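Local atomic coordinates of L-lysine 6-monooxygenase (Pseudomonas syringae pv. tomato, PDB entry 5CQF), a protein that probably acts as an FAD- and NADP-dependent amine hydroxylase that converts lysine or a related amino acid into its N-hydroxy form for siderophore biosynthesis. Residues A[144-149]-A[388-393]. Residues are numbered along the deposited sequence; the frame is centred on the assembly and turned at random.
Sequences NGRLQE and GACDVN
Gln148 bends back at chi2 (-76°), and this turns its amide onto the side chain of Cys390, although its CB starts out away from the 388-393 segment. The chi1 of Cys390 (-90°) swings SG to within 3.3 Å of NE2 of Gln148, close to the Arg146 guanidinium. The amide of Gln148 straddles the cysteine CB. NE2 of Gln148 lies 3.1 Å from CB of Cys390, and OE1 is almost as near, so the packing is tight. OE1 also has a weak hydrogen bond to Arg162. SG of Cys390 lies over one face of the Arg146 guanidinium, 3.7 Å from its NH1. NE of Arg146 lies beside the Gly388 carbonyl, 3.7 Å from its C. CA of Gly388 meets the guanidinium at its edge, in plane.

The backbones form a single parallel bridge, Leu147 with Ala389. The N of Cys390 donates to O of Leu147 at 3.0 Å, nearly straight at 167°. The N of Leu147 gives a weak bond to O of Gly388, 3.4 Å long. Strand 147-154 is the middle strand of a small antiparallel sheet. The 388-393 segment leads into strand 393-396, at the edge of the parallel sheet that also holds strand 16-19, which is followed by a glycine-rich motif of Rossmann type, probably for FAD. The bridge lies where that middle strand begins and just before strand 393-396.

Leu147, Val392 and the CB of Ala389 form the apolar side. The Leu147 and Val392 side chains cross at about a right angle, with CD2 of Leu147 4.1 Å from CG1 of Val392. The other branch of the valine, CG2, presses on the backbone and comes within 3.2 Å of O of Gln148. Leu147 is buried, and Pro140, Leu364 and Trp367 also pack on it.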
loop_
_atom_site.group_PDB
_atom_site.type_symbol
_atom_site.label_atom_id
_atom_site.label_comp_id
_atom_site.label_asym_id
_atom_site.label_seq_id
_atom_site.Cartn_x
_atom_site.Cartn_y
_atom_site.Cartn_z
ATOM N N ASN A 144 45.189 -33.784 30.978
ATOM C CA ASN A 144 45.851 -35.024 30.570
ATOM C C ASN A 144 46.483 -34.866 29.195
ATOM O O ASN A 144 46.417 -35.770 28.371
ATOM C CB ASN A 144 44.832 -36.179 30.577
ATOM C CG ASN A 144 45.481 -37.556 30.722
ATOM O OD1 ASN A 144 46.700 -37.725 30.563
ATOM N ND2 ASN A 144 44.656 -38.555 31.028
ATOM N N GLY A 145 47.094 -33.711 28.945
ATOM C CA GLY A 145 47.565 -33.371 27.598
ATOM C C GLY A 145 46.441 -33.085 26.602
ATOM O O GLY A 145 46.682 -33.017 25.390
ATOM N N ARG A 146 45.219 -32.911 27.112
ATOM C CA ARG A 146 44.039 -32.629 26.286
ATOM C C ARG A 146 43.199 -31.538 26.977
ATOM O O ARG A 146 43.165 -31.464 28.214
ATOM C CB ARG A 146 43.217 -33.914 26.053
ATOM C CG ARG A 146 43.941 -34.999 25.245
ATOM C CD ARG A 146 43.030 -36.158 24.818
ATOM N NE ARG A 146 42.211 -35.849 23.634
ATOM C CZ ARG A 146 41.196 -36.589 23.171
ATOM N NH1 ARG A 146 40.833 -37.715 23.779
ATOM N NH2 ARG A 146 40.531 -36.193 22.088
ATOM N N LEU A 147 42.554 -30.683 26.179
ATOM C CA LEU A 147 41.782 -29.546 26.716
ATOM C C LEU A 147 40.465 -30.003 27.362
ATOM O O LEU A 147 39.617 -30.588 26.683
ATOM C CB LEU A 147 41.490 -28.528 25.602
ATOM C CG LEU A 147 40.579 -27.322 25.905
ATOM C CD1 LEU A 147 41.324 -26.084 26.385
ATOM C CD2 LEU A 147 39.778 -27.003 24.654
ATOM N N GLN A 148 40.298 -29.712 28.657
ATOM C CA GLN A 148 39.121 -30.145 29.440
ATOM C C GLN A 148 38.164 -29.011 29.874
ATOM O O GLN A 148 37.007 -29.278 30.129
ATOM C CB GLN A 148 39.556 -30.897 30.716
ATOM C CG GLN A 148 40.481 -32.103 30.519
ATOM C CD GLN A 148 39.796 -33.364 29.986
ATOM O OE1 GLN A 148 38.581 -33.555 30.140
ATOM N NE2 GLN A 148 40.591 -34.247 29.361
ATOM N N GLU A 149 38.670 -27.783 30.009
ATOM C CA GLU A 149 37.884 -26.611 30.435
ATOM C C GLU A 149 38.447 -25.335 29.803
ATOM O O GLU A 149 39.522 -25.368 29.198
ATOM C CB GLU A 149 37.922 -26.457 31.953
ATOM C CG GLU A 149 36.802 -27.170 32.702
ATOM C CD GLU A 149 36.817 -26.884 34.202
ATOM O OE1 GLU A 149 37.929 -26.786 34.783
ATOM O OE2 GLU A 149 35.713 -26.753 34.794
ATOM N N GLY A 388 41.593 -32.827 19.669
ATOM C CA GLY A 388 42.284 -33.115 20.928
ATOM C C GLY A 388 41.637 -32.484 22.149
ATOM O O GLY A 388 42.337 -32.047 23.073
ATOM N N ALA A 389 40.303 -32.440 22.145
ATOM C CA ALA A 389 39.512 -31.833 23.219
ATOM C C ALA A 389 38.595 -32.889 23.839
ATOM O O ALA A 389 38.002 -33.700 23.127
ATOM C CB ALA A 389 38.696 -30.665 22.679
ATOM N N CYS A 390 38.497 -32.877 25.166
ATOM C CA CYS A 390 37.683 -33.843 25.922
ATOM C C CYS A 390 36.482 -33.109 26.499
ATOM O O CYS A 390 36.628 -32.346 27.460
ATOM C CB CYS A 390 38.482 -34.473 27.085
ATOM S SG CYS A 390 39.416 -36.003 26.783
ATOM N N ASP A 391 35.309 -33.331 25.907
ATOM C CA ASP A 391 34.031 -32.783 26.407
ATOM C C ASP A 391 33.841 -31.259 26.258
ATOM O O ASP A 391 32.859 -30.736 26.786
ATOM C CB ASP A 391 33.801 -33.157 27.894
ATOM C CG ASP A 391 33.461 -34.618 28.097
ATOM O OD1 ASP A 391 32.499 -35.091 27.458
ATOM O OD2 ASP A 391 34.134 -35.281 28.919
ATOM N N VAL A 392 34.739 -30.548 25.564
ATOM C CA VAL A 392 34.619 -29.076 25.451
ATOM C C VAL A 392 33.945 -28.641 24.143
ATOM O O VAL A 392 34.397 -28.969 23.040
ATOM C CB VAL A 392 35.964 -28.334 25.626
ATOM C CG1 VAL A 392 35.781 -26.824 25.513
ATOM C CG2 VAL A 392 36.561 -28.666 26.975
ATOM N N ASN A 393 32.860 -27.885 24.294
ATOM C CA ASN A 393 32.079 -27.435 23.168
ATOM C C ASN A 393 31.973 -25.942 23.107
ATOM O O ASN A 393 31.859 -25.248 24.124
ATOM C CB ASN A 393 30.695 -28.040 23.231
ATOM C CG ASN A 393 30.740 -29.538 23.381
ATOM O OD1 ASN A 393 30.944 -30.253 22.407
ATOM N ND2 ASN A 393 30.562 -30.023 24.609
#